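Local atomic coordinates of NADH oxidoreductase (Mesorhizobium loti, PDB entry 3PI7), a protein that probably binds NADPH and may act as a quinone reductase, combining a GroES-like fold with a Rossmann fold. Residues A155-V160 with E188-I193; I182-E187 with Q309-D314. One frame throughout, in Å; residues are numbered along the deposited sequence.

Interaction 1: residues A155-V160 with E188-I193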
loop_
_atom_site.group_PDB
_atom_site.type_symbol
_atom_site.label_atom_id
_atom_site.label_comp_id
_atom_site.label_asym_id
_atom_site.label_seq_id
_atom_site.Cartn_x
_atom_site.Cartn_y
_atom_site.Cartn_z
ATOM N N ALA A 155 9.777 4.736 -17.067
ATOM C CA ALA A 155 8.885 3.746 -16.492
ATOM C C ALA A 155 7.897 4.361 -15.491
ATOM O O ALA A 155 6.720 4.027 -15.530
ATOM C CB ALA A 155 9.700 2.657 -15.826
HETATM N N MSE A 156 8.355 5.277 -14.636
HETATM C CA MSE A 156 7.478 5.868 -13.636
HETATM C C MSE A 156 6.578 6.934 -14.244
HETATM O O MSE A 156 5.423 7.026 -13.856
HETATM C CB MSE A 156 8.285 6.417 -12.449
HETATM C CG MSE A 156 8.922 5.276 -11.641
HETATM SE SE MSE A 156 9.442 5.784 -9.808
HETATM C CE MSE A 156 10.149 7.395 -10.384
ATOM N N PHE A 157 7.056 7.677 -15.230
ATOM C CA PHE A 157 6.174 8.634 -15.873
ATOM C C PHE A 157 5.046 7.872 -16.616
ATOM O O PHE A 157 3.924 8.387 -16.671
ATOM C CB PHE A 157 6.938 9.593 -16.779
ATOM C CG PHE A 157 6.015 10.639 -17.343
ATOM C CD1 PHE A 157 5.349 11.531 -16.501
ATOM C CD2 PHE A 157 5.771 10.709 -18.711
ATOM C CE1 PHE A 157 4.449 12.467 -17.025
ATOM C CE2 PHE A 157 4.892 11.664 -19.227
ATOM C CZ PHE A 157 4.221 12.518 -18.376
ATOM N N ASP A 158 5.319 6.627 -17.113
ATOM C CA ASP A 158 4.308 5.793 -17.771
ATOM C C ASP A 158 3.159 5.509 -16.773
ATOM O O ASP A 158 2.005 5.474 -17.166
ATOM C CB ASP A 158 4.927 4.482 -18.297
ATOM C CG ASP A 158 5.465 4.517 -19.727
ATOM O OD1 ASP A 158 5.210 5.518 -20.440
ATOM O OD2 ASP A 158 6.099 3.518 -20.149
ATOM N N ILE A 159 3.493 5.341 -15.472
ATOM C CA ILE A 159 2.468 5.110 -14.424
ATOM C C ILE A 159 1.579 6.352 -14.334
ATOM O O ILE A 159 0.358 6.243 -14.302
ATOM C CB ILE A 159 3.098 4.783 -13.055
ATOM C CG1 ILE A 159 3.935 3.493 -13.130
ATOM C CG2 ILE A 159 2.018 4.698 -11.959
ATOM C CD1 ILE A 159 4.930 3.314 -11.923
ATOM N N VAL A 160 2.206 7.536 -14.295
ATOM C CA VAL A 160 1.468 8.804 -14.244
ATOM C C VAL A 160 0.537 8.910 -15.464
ATOM O O VAL A 160 -0.637 9.270 -15.326
ATOM C CB VAL A 160 2.448 10.005 -14.164
ATOM C CG1 VAL A 160 1.692 11.336 -14.247
ATOM C CG2 VAL A 160 3.267 9.938 -12.884
ATOM N N GLU A 188 4.129 16.650 -22.168
ATOM C CA GLU A 188 2.813 16.042 -22.312
ATOM C C GLU A 188 1.698 16.804 -21.603
ATOM O O GLU A 188 0.573 16.314 -21.559
ATOM C CB GLU A 188 2.852 14.598 -21.793
ATOM C CG GLU A 188 3.863 13.727 -22.512
ATOM C CD GLU A 188 3.291 12.640 -23.397
ATOM O OE1 GLU A 188 2.274 12.889 -24.085
ATOM O OE2 GLU A 188 3.896 11.543 -23.432
ATOM N N GLY A 189 2.015 17.965 -21.026
ATOM C CA GLY A 189 1.038 18.789 -20.319
ATOM C C GLY A 189 0.671 18.312 -18.928
ATOM O O GLY A 189 -0.401 18.657 -18.415
ATOM N N PHE A 190 1.524 17.466 -18.312
ATOM C CA PHE A 190 1.278 17.022 -16.953
ATOM C C PHE A 190 1.808 18.106 -16.000
ATOM O O PHE A 190 2.578 18.988 -16.410
ATOM C CB PHE A 190 1.873 15.641 -16.682
ATOM C CG PHE A 190 1.044 14.547 -17.312
ATOM C CD1 PHE A 190 1.156 14.261 -18.671
ATOM C CD2 PHE A 190 0.196 13.767 -16.540
ATOM C CE1 PHE A 190 0.385 13.257 -19.257
ATOM C CE2 PHE A 190 -0.578 12.760 -17.126
ATOM C CZ PHE A 190 -0.459 12.493 -18.479
ATOM N N ARG A 191 1.352 18.065 -14.749
ATOM C CA ARG A 191 1.592 19.110 -13.762
ATOM C C ARG A 191 2.249 18.562 -12.520
ATOM O O ARG A 191 1.582 18.159 -11.582
ATOM C CB ARG A 191 0.264 19.770 -13.421
ATOM C CG ARG A 191 -0.300 20.518 -14.609
ATOM C CD ARG A 191 -1.721 20.992 -14.345
ATOM N NE ARG A 191 -1.786 22.004 -13.283
ATOM C CZ ARG A 191 -1.627 23.309 -13.484
ATOM N NH1 ARG A 191 -1.334 23.773 -14.695
ATOM N NH2 ARG A 191 -1.726 24.158 -12.468
ATOM N N PRO A 192 3.579 18.638 -12.466
ATOM C CA PRO A 192 4.278 18.073 -11.310
ATOM C C PRO A 192 4.126 18.932 -10.077
ATOM O O PRO A 192 4.232 20.151 -10.143
ATOM C CB PRO A 192 5.751 18.025 -11.767
ATOM C CG PRO A 192 5.701 18.164 -13.249
ATOM C CD PRO A 192 4.520 19.019 -13.532
ATOM N N ILE A 193 3.937 18.272 -8.940
ATOM C CA ILE A 193 3.885 18.930 -7.639
ATOM C C ILE A 193 5.086 18.374 -6.937
ATOM O O ILE A 193 5.109 17.169 -6.687
ATOM C CB ILE A 193 2.558 18.619 -6.909
ATOM C CG1 ILE A 193 1.340 19.170 -7.674
ATOM C CG2 ILE A 193 2.594 19.091 -5.428
ATOM C CD1 ILE A 193 0.014 18.388 -7.289
#
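Phe157 and Phe190 meet in a T-shaped (edge-to-face) stack, with the edge of Phe157 directed at the face of Phe190. The ring centroids lie 5.2 Å apart and the planes stand at 84°, close to perpendicular. The outer end of the Phe157 ring does the touching: CZ of Phe157 comes to 3.5 Å from CD1 of Phe190, while CE1 of Phe157 rests over the same face, 4.0 Å from CG of Phe190. On Phe157 the CG atom is anti to the backbone N (chi1 -175°), a setting that carries the ring out from helix 148-163 to the loop leading into strand 191-196.

Aliphatic packing completes the contact. One turn further along the helix, CG1 of Val160 approaches Phe190 obliquely and lies 3.7 Å from its CD2. The side chain of Glu188 contributes its CG methylene, which packs against the rim of the Phe157 ring at 4.0 Å from CE2. Between Glu188 and Phe190 the backbone turns through Gly189, whose positive phi belongs to a Schellman motif ending helix 176-188; this turn lets the chain pass directly from the helix to the strand.

Phe190 is also packed against Phe168 of strand 167-170 and Ala185 of helix 176-188, and Lys166 makes a cation-pi contact with its ring. The contact thus joins helix 148-163 to the loop just before strand 191-196 in the parallel sheet of the Rossmann-fold domain.

No hydrogen bond joins the two segments. Cohesion across this buried interface therefore rests on ring and methyl packing, with the weakly polar attraction of aryl C-H groups for a pi face giving the two phenylalanines a preferred mutual orientation.

Interaction 2: residues I182-E187 with Q309-D314; sequences IGLAKE and QKRFSD
Arg311, in one of its two modelled conformers, and Glu187 form a salt bridge in which the guanidinium group meets the carboxylate end-on, NH1 and NH2 each holding one oxygen. The shorter bond runs from NH2 of Arg311 to OE2 of Glu187 at 2.6 Å. Its partner, from NH1 of Arg311 to OE1 of Glu187, measures 3.0 Å and is the straighter of the two, with an N-H...O angle of 168°. OE1 accepts through its syn lone pair, whereas OE2 is met on the syn side but 25° out of the carboxylate plane. A weak third bond from NH1 to OE2 adds to the pairing. The two flat groups are nearly coplanar, 21° apart, and their side chains arrive from opposite directions: Glu187 is extended beyond CG, and Arg311 bends at chi3 to present its two terminal nitrogens.

Packing follows on a face of the same guanidinium. CD2 of Leu184, one turn before Glu187 on helix 176-188, sits over the centre of the guanidinium, 3.5 Å from CZ of Arg311. Trp317 makes a further, cation-pi contact with Arg311, and Leu184 itself also packs against Ala153 and Phe157 of helix 148-163.

The contact links helix 176-188 of the Rossmann-fold domain to the C-terminal end of helix 298-313. In-plane bonds and a methyl group over one face together limit rotation of the guanidinium, and the pairing of opposite charges would probably favour the ionised form of both groups.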
loop_
_atom_site.group_PDB
_atom_site.type_symbol
_atom_site.label_atom_id
_atom_site.label_comp_id
_atom_site.label_asym_id
_atom_site.label_seq_id
_atom_site.Cartn_x
_atom_site.Cartn_y
_atom_site.Cartn_z
ATOM N N ILE A 182 10.036 15.727 -14.580
ATOM C CA ILE A 182 9.431 17.060 -14.747
ATOM C C ILE A 182 9.455 17.441 -16.251
ATOM O O ILE A 182 8.427 17.875 -16.778
ATOM C CB ILE A 182 10.098 18.135 -13.836
ATOM C CG1 ILE A 182 9.743 17.896 -12.361
ATOM C CG2 ILE A 182 9.613 19.539 -14.249
ATOM C CD1 ILE A 182 10.612 18.640 -11.327
ATOM N N GLY A 183 10.595 17.220 -16.915
ATOM C CA GLY A 183 10.780 17.469 -18.350
ATOM C C GLY A 183 9.785 16.715 -19.217
ATOM O O GLY A 183 9.123 17.314 -20.065
ATOM N N LEU A 184 9.635 15.406 -18.974
ATOM C CA LEU A 184 8.642 14.555 -19.649
ATOM C C LEU A 184 7.228 15.073 -19.435
ATOM O O LEU A 184 6.414 15.074 -20.354
ATOM C CB LEU A 184 8.709 13.116 -19.102
ATOM C CG LEU A 184 9.934 12.275 -19.468
ATOM C CD1 LEU A 184 9.931 10.948 -18.704
ATOM C CD2 LEU A 184 9.990 12.002 -20.984
ATOM N N ALA A 185 6.910 15.437 -18.178
ATOM C CA ALA A 185 5.610 15.942 -17.803
ATOM C C ALA A 185 5.277 17.207 -18.563
ATOM O O ALA A 185 4.182 17.309 -19.100
ATOM C CB ALA A 185 5.584 16.213 -16.311
ATOM N N LYS A 186 6.230 18.137 -18.656
ATOM C CA LYS A 186 6.023 19.428 -19.327
ATOM C C LYS A 186 5.680 19.202 -20.806
ATOM O O LYS A 186 4.791 19.867 -21.335
ATOM C CB LYS A 186 7.258 20.335 -19.168
ATOM C CG LYS A 186 7.064 21.755 -19.702
ATOM C CD LYS A 186 8.348 22.573 -19.633
ATOM C CE LYS A 186 8.125 23.980 -20.145
ATOM N NZ LYS A 186 9.243 24.889 -19.766
ATOM N N GLU A 187 6.350 18.246 -21.444
ATOM C CA GLU A 187 6.122 17.893 -22.850
ATOM C C GLU A 187 4.698 17.426 -23.106
ATOM O O GLU A 187 4.134 17.736 -24.151
ATOM C CB GLU A 187 7.071 16.762 -23.276
ATOM C CG GLU A 187 8.532 17.126 -23.413
ATOM C CD GLU A 187 9.400 15.928 -23.753
ATOM O OE1 GLU A 187 8.869 14.927 -24.289
ATOM O OE2 GLU A 187 10.616 15.987 -23.464
ATOM N N GLN A 309 17.790 6.574 -25.502
ATOM C CA GLN A 309 18.910 6.889 -26.398
ATOM C C GLN A 309 18.464 7.901 -27.463
ATOM O O GLN A 309 19.187 8.876 -27.674
ATOM C CB GLN A 309 19.536 5.635 -27.032
ATOM C CG GLN A 309 20.685 5.978 -27.998
ATOM C CD GLN A 309 21.950 5.175 -27.879
ATOM O OE1 GLN A 309 23.051 5.700 -28.075
ATOM N NE2 GLN A 309 21.829 3.875 -27.698
ATOM N N LYS A 310 17.263 7.718 -28.087
ATOM C CA LYS A 310 16.755 8.667 -29.079
ATOM C C LYS A 310 16.721 10.098 -28.501
ATOM O O LYS A 310 17.122 11.025 -29.207
ATOM C CB LYS A 310 15.370 8.249 -29.610
ATOM C CG LYS A 310 14.822 9.124 -30.735
ATOM N N ARG A 311 16.293 10.262 -27.232
ATOM C CA ARG A 311 16.197 11.568 -26.568
ATOM C C ARG A 311 17.584 12.173 -26.361
ATOM O O ARG A 311 17.734 13.395 -26.451
ATOM C CB ARG A 311 15.447 11.459 -25.234
ATOM C CG ARG A 311 13.937 11.291 -25.410
ATOM C CD ARG A 311 13.216 11.090 -24.091
ATOM N NE ARG A 311 13.213 12.316 -23.294
ATOM C CZ ARG A 311 12.278 13.255 -23.350
ATOM N NH1 ARG A 311 11.229 13.111 -24.152
ATOM N NH2 ARG A 311 12.367 14.333 -22.584
ATOM N N PHE A 312 18.600 11.319 -26.120
ATOM C CA PHE A 312 19.958 11.817 -25.957
ATOM C C PHE A 312 20.528 12.132 -27.341
ATOM O O PHE A 312 21.144 13.181 -27.512
ATOM C CB PHE A 312 20.831 10.832 -25.160
ATOM C CG PHE A 312 20.583 10.929 -23.667
ATOM C CD1 PHE A 312 21.015 12.032 -22.944
ATOM C CD2 PHE A 312 19.879 9.930 -22.994
ATOM C CE1 PHE A 312 20.779 12.127 -21.570
ATOM C CE2 PHE A 312 19.660 10.011 -21.617
ATOM C CZ PHE A 312 20.097 11.109 -20.911
ATOM N N SER A 313 20.249 11.257 -28.337
ATOM C CA SER A 313 20.720 11.424 -29.710
ATOM C C SER A 313 20.106 12.632 -30.398
ATOM O O SER A 313 20.805 13.288 -31.164
ATOM C CB SER A 313 20.429 10.182 -30.546
ATOM O OG SER A 313 20.857 10.383 -31.883
ATOM N N ASP A 314 18.804 12.916 -30.175
ATOM C CA ASP A 314 18.171 14.041 -30.877
ATOM C C ASP A 314 18.061 15.333 -30.042
ATOM O O ASP A 314 17.330 16.241 -30.428
ATOM C CB ASP A 314 16.799 13.644 -31.473
ATOM C CG ASP A 314 15.630 13.404 -30.519
ATOM O OD1 ASP A 314 15.538 14.112 -29.491
ATOM O OD2 ASP A 314 14.746 12.592 -30.862
#

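In the fold
Followed from the N terminus, the chain passes strand 131-133 and helix 140-143 before helix 148-163, which supplies residues 155-160, then strand 167-170 and helix 176-188. Interaction 1 closes a short loop where the chain leaves that helix for strand 191-196, while interaction 2 closes a much longer one, returning from helix 298-313 to residues 182-187. The segments alternate along the chain, so the two loops cross. They share helix 176-188 and its exit: Phe190 N probably hydrogen-bonds to Ala185 O, and Phe157 packs on Ala185. Through this helix the parallel sheet and helix 148-163 are connected to helix 298-313, with contact centres about 12 Å apart.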